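Local coordinates for protein ATP phosphoribosyltransferase (PDB 1O63) that probably catalyses the first step of histidine biosynthesis, joining ATP to 5-phosphoribose 1-diphosphate to give phosphoribosyl-ATP and diphosphate, at residues F81-K95 against N160-V174. Residues are numbered along the deposited sequence; the frame is centred on the assembly and turned at random.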
loop_
_atom_site.group_PDB
_atom_site.type_symbol
_atom_site.label_atom_id
_atom_site.label_comp_id
_atom_site.label_asym_id
_atom_site.label_seq_id
_atom_site.Cartn_x
_atom_site.Cartn_y
_atom_site.Cartn_z
ATOM N N PHE A 81 -4.595 -18.251 19.936
ATOM C CA PHE A 81 -3.326 -18.209 19.215
ATOM C C PHE A 81 -3.255 -19.095 17.996
ATOM O O PHE A 81 -3.517 -20.294 18.043
ATOM C CB PHE A 81 -2.240 -18.651 20.242
ATOM C CG PHE A 81 -0.826 -18.623 19.756
ATOM C CD1 PHE A 81 -0.267 -19.710 19.106
ATOM C CD2 PHE A 81 -0.015 -17.521 19.997
ATOM C CE1 PHE A 81 1.046 -19.684 18.667
ATOM C CE2 PHE A 81 1.294 -17.500 19.577
ATOM C CZ PHE A 81 1.831 -18.583 18.906
ATOM N N ILE A 82 -2.810 -18.557 16.855
ATOM C CA ILE A 82 -2.657 -19.382 15.634
ATOM C C ILE A 82 -1.171 -19.624 15.398
ATOM O O ILE A 82 -0.411 -18.721 15.051
ATOM C CB ILE A 82 -3.326 -18.715 14.438
ATOM C CG1 ILE A 82 -4.816 -18.458 14.741
ATOM C CG2 ILE A 82 -3.183 -19.582 13.181
ATOM C CD1 ILE A 82 -5.512 -17.602 13.688
ATOM N N PRO A 83 -0.706 -20.840 15.672
ATOM C CA PRO A 83 0.667 -21.229 15.679
ATOM C C PRO A 83 1.620 -20.887 14.577
ATOM O O PRO A 83 2.771 -20.445 14.839
ATOM C CB PRO A 83 0.591 -22.778 15.828
ATOM C CG PRO A 83 -0.658 -23.010 16.573
ATOM C CD PRO A 83 -1.610 -21.937 16.164
ATOM N N THR A 84 1.357 -21.279 13.348
ATOM C CA THR A 84 2.273 -21.172 12.228
ATOM C C THR A 84 3.080 -19.904 12.113
ATOM O O THR A 84 2.575 -18.800 11.934
ATOM C CB THR A 84 1.513 -21.439 10.907
ATOM O OG1 THR A 84 0.582 -22.505 11.164
ATOM C CG2 THR A 84 2.448 -21.842 9.798
ATOM N N ASN A 85 4.418 -20.048 12.107
ATOM C CA ASN A 85 5.279 -18.895 11.831
ATOM C C ASN A 85 5.264 -18.659 10.322
ATOM O O ASN A 85 5.639 -19.566 9.559
ATOM C CB ASN A 85 6.717 -19.176 12.276
ATOM C CG ASN A 85 6.875 -19.320 13.766
ATOM O OD1 ASN A 85 6.118 -18.761 14.559
ATOM N ND2 ASN A 85 7.888 -20.083 14.180
ATOM N N ILE A 86 4.810 -17.493 9.870
ATOM C CA ILE A 86 4.794 -17.236 8.432
ATOM C C ILE A 86 6.109 -16.600 7.955
ATOM O O ILE A 86 6.612 -16.878 6.878
ATOM C CB ILE A 86 3.696 -16.194 8.076
ATOM C CG1 ILE A 86 2.395 -16.506 8.758
ATOM C CG2 ILE A 86 3.576 -16.061 6.563
ATOM C CD1 ILE A 86 1.768 -17.844 8.447
ATOM N N SER A 87 6.482 -15.535 8.677
ATOM C CA SER A 87 7.681 -14.768 8.284
ATOM C C SER A 87 8.267 -14.052 9.485
ATOM O O SER A 87 7.881 -14.334 10.625
ATOM C CB SER A 87 7.258 -13.767 7.201
ATOM O OG SER A 87 6.115 -13.047 7.624
ATOM N N ARG A 88 9.250 -13.190 9.246
ATOM C CA ARG A 88 9.922 -12.461 10.321
ATOM C C ARG A 88 10.052 -10.967 9.940
ATOM O O ARG A 88 10.432 -10.664 8.827
ATOM C CB ARG A 88 11.335 -12.980 10.555
ATOM C CG ARG A 88 11.495 -14.391 11.093
ATOM C CD ARG A 88 12.962 -14.838 10.953
ATOM N NE ARG A 88 13.269 -15.258 9.603
ATOM C CZ ARG A 88 14.456 -15.370 9.033
ATOM N NH1 ARG A 88 15.569 -15.064 9.680
ATOM N NH2 ARG A 88 14.545 -15.792 7.767
HETATM N N MSE A 89 9.949 -10.125 10.940
HETATM C CA MSE A 89 10.226 -8.678 10.763
HETATM C C MSE A 89 11.683 -8.501 11.208
HETATM O O MSE A 89 12.045 -8.937 12.316
HETATM C CB MSE A 89 9.269 -7.851 11.565
HETATM C CG MSE A 89 9.424 -6.334 11.468
HETATM SE SE MSE A 89 8.809 -5.670 9.770
HETATM C CE MSE A 89 6.903 -5.735 10.065
ATOM N N VAL A 90 12.538 -7.988 10.323
ATOM C CA VAL A 90 13.952 -7.859 10.675
ATOM C C VAL A 90 14.493 -6.465 10.411
ATOM O O VAL A 90 13.901 -5.694 9.671
ATOM C CB VAL A 90 14.826 -8.863 9.879
ATOM C CG1 VAL A 90 14.412 -10.289 10.211
ATOM C CG2 VAL A 90 14.743 -8.629 8.364
ATOM N N LEU A 91 15.617 -6.173 11.040
ATOM C CA LEU A 91 16.429 -5.009 10.746
ATOM C C LEU A 91 17.531 -5.541 9.801
ATOM O O LEU A 91 18.036 -6.641 10.091
ATOM C CB LEU A 91 17.104 -4.440 12.006
ATOM C CG LEU A 91 18.071 -3.263 11.716
ATOM C CD1 LEU A 91 17.257 -2.046 11.329
ATOM C CD2 LEU A 91 18.919 -2.972 12.957
ATOM N N ALA A 92 17.716 -4.934 8.666
ATOM C CA ALA A 92 18.760 -5.375 7.719
ATOM C C ALA A 92 19.527 -4.183 7.152
ATOM O O ALA A 92 19.071 -3.046 7.115
ATOM C CB ALA A 92 18.157 -6.184 6.588
ATOM N N GLY A 93 20.736 -4.492 6.636
ATOM C CA GLY A 93 21.581 -3.433 6.051
ATOM C C GLY A 93 22.682 -4.069 5.187
ATOM O O GLY A 93 22.844 -5.278 5.173
ATOM N N PRO A 94 23.423 -3.254 4.474
ATOM C CA PRO A 94 24.497 -3.752 3.591
ATOM C C PRO A 94 25.380 -4.712 4.348
ATOM O O PRO A 94 25.789 -4.392 5.487
ATOM C CB PRO A 94 25.239 -2.473 3.216
ATOM C CG PRO A 94 24.153 -1.428 3.223
ATOM C CD PRO A 94 23.318 -1.775 4.434
ATOM N N LYS A 95 25.642 -5.912 3.832
ATOM C CA LYS A 95 26.474 -6.842 4.588
ATOM C C LYS A 95 27.885 -6.285 4.819
ATOM O O LYS A 95 28.532 -5.828 3.890
ATOM C CB LYS A 95 26.583 -8.236 3.977
ATOM C CG LYS A 95 26.992 -9.248 5.059
ATOM C CD LYS A 95 27.627 -10.495 4.513
ATOM C CE LYS A 95 26.619 -11.592 4.240
ATOM N NZ LYS A 95 27.305 -12.864 3.840
ATOM N N ASN A 160 22.487 -8.315 -1.309
ATOM C CA ASN A 160 23.632 -8.101 -0.447
ATOM C C ASN A 160 23.297 -7.408 0.856
ATOM O O ASN A 160 24.134 -6.689 1.417
ATOM C CB ASN A 160 24.731 -7.312 -1.198
ATOM C CG ASN A 160 25.335 -8.131 -2.318
ATOM O OD1 ASN A 160 25.641 -7.631 -3.403
ATOM N ND2 ASN A 160 25.501 -9.425 -2.076
ATOM N N LEU A 161 22.070 -7.571 1.332
ATOM C CA LEU A 161 21.663 -7.058 2.631
ATOM C C LEU A 161 21.816 -8.205 3.631
ATOM O O LEU A 161 21.553 -9.347 3.249
ATOM C CB LEU A 161 20.216 -6.555 2.622
ATOM C CG LEU A 161 19.968 -5.371 1.664
ATOM C CD1 LEU A 161 18.515 -4.945 1.658
ATOM C CD2 LEU A 161 20.886 -4.220 2.006
ATOM N N GLU A 162 22.267 -7.907 4.819
ATOM C CA GLU A 162 22.404 -8.910 5.873
ATOM C C GLU A 162 21.346 -8.645 6.952
ATOM O O GLU A 162 21.052 -7.478 7.230
ATOM C CB GLU A 162 23.797 -8.796 6.511
ATOM C CG GLU A 162 23.936 -9.189 7.936
ATOM C CD GLU A 162 25.319 -9.176 8.526
ATOM O OE1 GLU A 162 26.057 -8.175 8.394
ATOM O OE2 GLU A 162 25.695 -10.189 9.178
ATOM N N ILE A 163 20.928 -9.700 7.633
ATOM C CA ILE A 163 19.996 -9.556 8.747
ATOM C C ILE A 163 20.750 -9.167 10.010
ATOM O O ILE A 163 21.562 -9.920 10.546
ATOM C CB ILE A 163 19.198 -10.853 8.987
ATOM C CG1 ILE A 163 18.225 -11.103 7.831
ATOM C CG2 ILE A 163 18.460 -10.748 10.313
ATOM C CD1 ILE A 163 17.580 -12.490 7.857
ATOM N N LEU A 164 20.526 -7.936 10.479
ATOM C CA LEU A 164 21.227 -7.437 11.647
ATOM C C LEU A 164 20.505 -7.753 12.948
ATOM O O LEU A 164 21.142 -7.697 14.009
ATOM C CB LEU A 164 21.428 -5.911 11.544
ATOM C CG LEU A 164 21.939 -5.431 10.172
ATOM C CD1 LEU A 164 22.124 -3.918 10.176
ATOM C CD2 LEU A 164 23.228 -6.126 9.794
ATOM N N ASP A 165 19.184 -7.980 12.893
ATOM C CA ASP A 165 18.434 -8.259 14.108
ATOM C C ASP A 165 17.030 -8.780 13.739
ATOM O O ASP A 165 16.406 -8.320 12.783
ATOM C CB ASP A 165 18.304 -7.014 14.974
ATOM C CG ASP A 165 18.007 -7.248 16.439
ATOM O OD1 ASP A 165 18.117 -8.397 16.921
ATOM O OD2 ASP A 165 17.681 -6.258 17.161
ATOM N N GLU A 166 16.544 -9.680 14.585
ATOM C CA GLU A 166 15.189 -10.229 14.399
ATOM C C GLU A 166 14.252 -9.424 15.289
ATOM O O GLU A 166 14.488 -9.346 16.499
ATOM C CB GLU A 166 15.203 -11.699 14.814
ATOM C CG GLU A 166 16.238 -12.558 14.106
ATOM C CD GLU A 166 15.699 -13.165 12.817
ATOM O OE1 GLU A 166 16.486 -13.683 12.004
ATOM O OE2 GLU A 166 14.463 -13.109 12.623
ATOM N N ILE A 167 13.265 -8.726 14.732
ATOM C CA ILE A 167 12.445 -7.863 15.626
ATOM C C ILE A 167 11.268 -8.632 16.189
ATOM O O ILE A 167 10.848 -8.427 17.317
ATOM C CB ILE A 167 12.000 -6.592 14.899
ATOM C CG1 ILE A 167 13.235 -5.827 14.383
ATOM C CG2 ILE A 167 11.175 -5.721 15.844
ATOM C CD1 ILE A 167 12.924 -4.644 13.505
ATOM N N PHE A 168 10.596 -9.429 15.349
ATOM C CA PHE A 168 9.516 -10.267 15.829
ATOM C C PHE A 168 9.140 -11.259 14.742
ATOM O O PHE A 168 9.321 -11.007 13.526
ATOM C CB PHE A 168 8.279 -9.572 16.357
ATOM C CG PHE A 168 7.598 -8.611 15.448
ATOM C CD1 PHE A 168 6.741 -9.060 14.450
ATOM C CD2 PHE A 168 7.794 -7.245 15.583
ATOM C CE1 PHE A 168 6.106 -8.161 13.614
ATOM C CE2 PHE A 168 7.182 -6.342 14.736
ATOM C CZ PHE A 168 6.325 -6.804 13.742
ATOM N N VAL A 169 8.613 -12.372 15.231
ATOM C CA VAL A 169 8.148 -13.416 14.314
ATOM C C VAL A 169 6.710 -13.066 13.925
ATOM O O VAL A 169 6.013 -12.498 14.756
ATOM C CB VAL A 169 8.185 -14.785 15.017
ATOM C CG1 VAL A 169 7.358 -15.806 14.252
ATOM C CG2 VAL A 169 9.642 -15.224 15.159
ATOM N N ILE A 170 6.350 -13.275 12.676
ATOM C CA ILE A 170 5.035 -12.904 12.174
ATOM C C ILE A 170 4.165 -14.142 11.965
ATOM O O ILE A 170 4.553 -15.101 11.297
ATOM C CB ILE A 170 5.110 -12.126 10.862
ATOM C CG1 ILE A 170 5.729 -10.720 11.113
ATOM C CG2 ILE A 170 3.735 -11.954 10.220
ATOM C CD1 ILE A 170 6.327 -10.185 9.815
ATOM N N ARG A 171 2.968 -14.074 12.531
ATOM C CA ARG A 171 2.012 -15.170 12.422
ATOM C C ARG A 171 0.642 -14.572 12.035
ATOM O O ARG A 171 0.450 -13.377 12.039
ATOM C CB ARG A 171 1.797 -15.784 13.830
ATOM C CG ARG A 171 3.049 -16.124 14.587
ATOM C CD ARG A 171 2.760 -16.918 15.855
ATOM N NE ARG A 171 3.963 -17.663 16.271
ATOM C CZ ARG A 171 4.964 -17.074 16.923
ATOM N NH1 ARG A 171 4.906 -15.781 17.195
ATOM N NH2 ARG A 171 6.010 -17.808 17.255
ATOM N N THR A 172 -0.323 -15.463 11.871
ATOM C CA THR A 172 -1.712 -15.060 11.650
ATOM C C THR A 172 -2.360 -14.887 13.021
ATOM O O THR A 172 -2.014 -15.626 13.940
ATOM C CB THR A 172 -2.449 -16.168 10.881
ATOM O OG1 THR A 172 -1.691 -16.388 9.671
ATOM C CG2 THR A 172 -3.873 -15.802 10.545
ATOM N N HIS A 173 -3.257 -13.904 13.155
ATOM C CA HIS A 173 -3.945 -13.722 14.442
ATOM C C HIS A 173 -5.468 -13.669 14.129
ATOM O O HIS A 173 -5.773 -13.235 13.026
ATOM C CB HIS A 173 -3.582 -12.377 15.060
ATOM C CG HIS A 173 -2.139 -12.210 15.427
ATOM N ND1 HIS A 173 -1.667 -12.365 16.692
ATOM C CD2 HIS A 173 -1.063 -11.920 14.644
ATOM C CE1 HIS A 173 -0.332 -12.186 16.691
ATOM N NE2 HIS A 173 0.043 -11.912 15.453
ATOM N N VAL A 174 -6.291 -14.114 15.040
ATOM C CA VAL A 174 -7.751 -13.934 14.902
ATOM C C VAL A 174 -8.164 -12.785 15.826
ATOM O O VAL A 174 -7.686 -12.696 16.972
ATOM C CB VAL A 174 -8.544 -15.191 15.162
ATOM C CG1 VAL A 174 -8.168 -15.824 16.498
ATOM C CG2 VAL A 174 -10.066 -14.909 15.160
HETATM O O HOH W 1 -2.003 -16.012 16.565
HETATM O O HOH W 2 0.088 -18.294 12.572
#
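Met89 and Phe168 form a hydrogen-bonded pair partway along two long antiparallel strands that run from one lobe to the other, consistent with the two-strand connection of a type 2 periplasmic-binding-protein fold. Three classic bulges interrupt the pairing: Ile86 and Ser87 both face Ile170, Ile167 and Phe168 face Met89, and Leu164 and Asp165 face Leu91. At the first, Ile170 O takes N-H groups from both Ile86 and Ser87. Phe168 CG sits between its backbone N and carbonyl carbon (chi1 56°), which lays the ring alongside the selenomethionine Met89, whose CB rests over the ring face, 3.8 Å from its centroid, in a CH-pi contact.

Where the strands part, the Arg171 side chain runs outward past several groups of the other strand. Arg171 CB lies 3.6 Å from Thr84 O, CG passes the same oxygen, and Arg171 CD packs 3.6 Å from Phe81 CZ. Arg171 NE then makes a weak 3.3 Å hydrogen bond to Pro83 O, which lies at the guanidinium edge. Asn85 OD1 sits over one face, 2.9 Å from Arg171 NH2 but badly angled for a hydrogen bond; Phe81 CZ covers the opposite one. An alanine in place of Arg171 would probably leave Asn85 OD1 and Pro83 O without this positive partner and take away the chain that Phe81 CZ packs against.

Toward the middle of the strands, a salt bridge joins Arg88 NH1 to Glu166 OE1, which uses its syn lone pair, at 2.9 Å, guanidinium and carboxylate 13° from coplanar. Back at the parted end, one water gives protons to Ile82 O and Thr84 O and accepts the N-H of Thr172, its N 2.9 Å away.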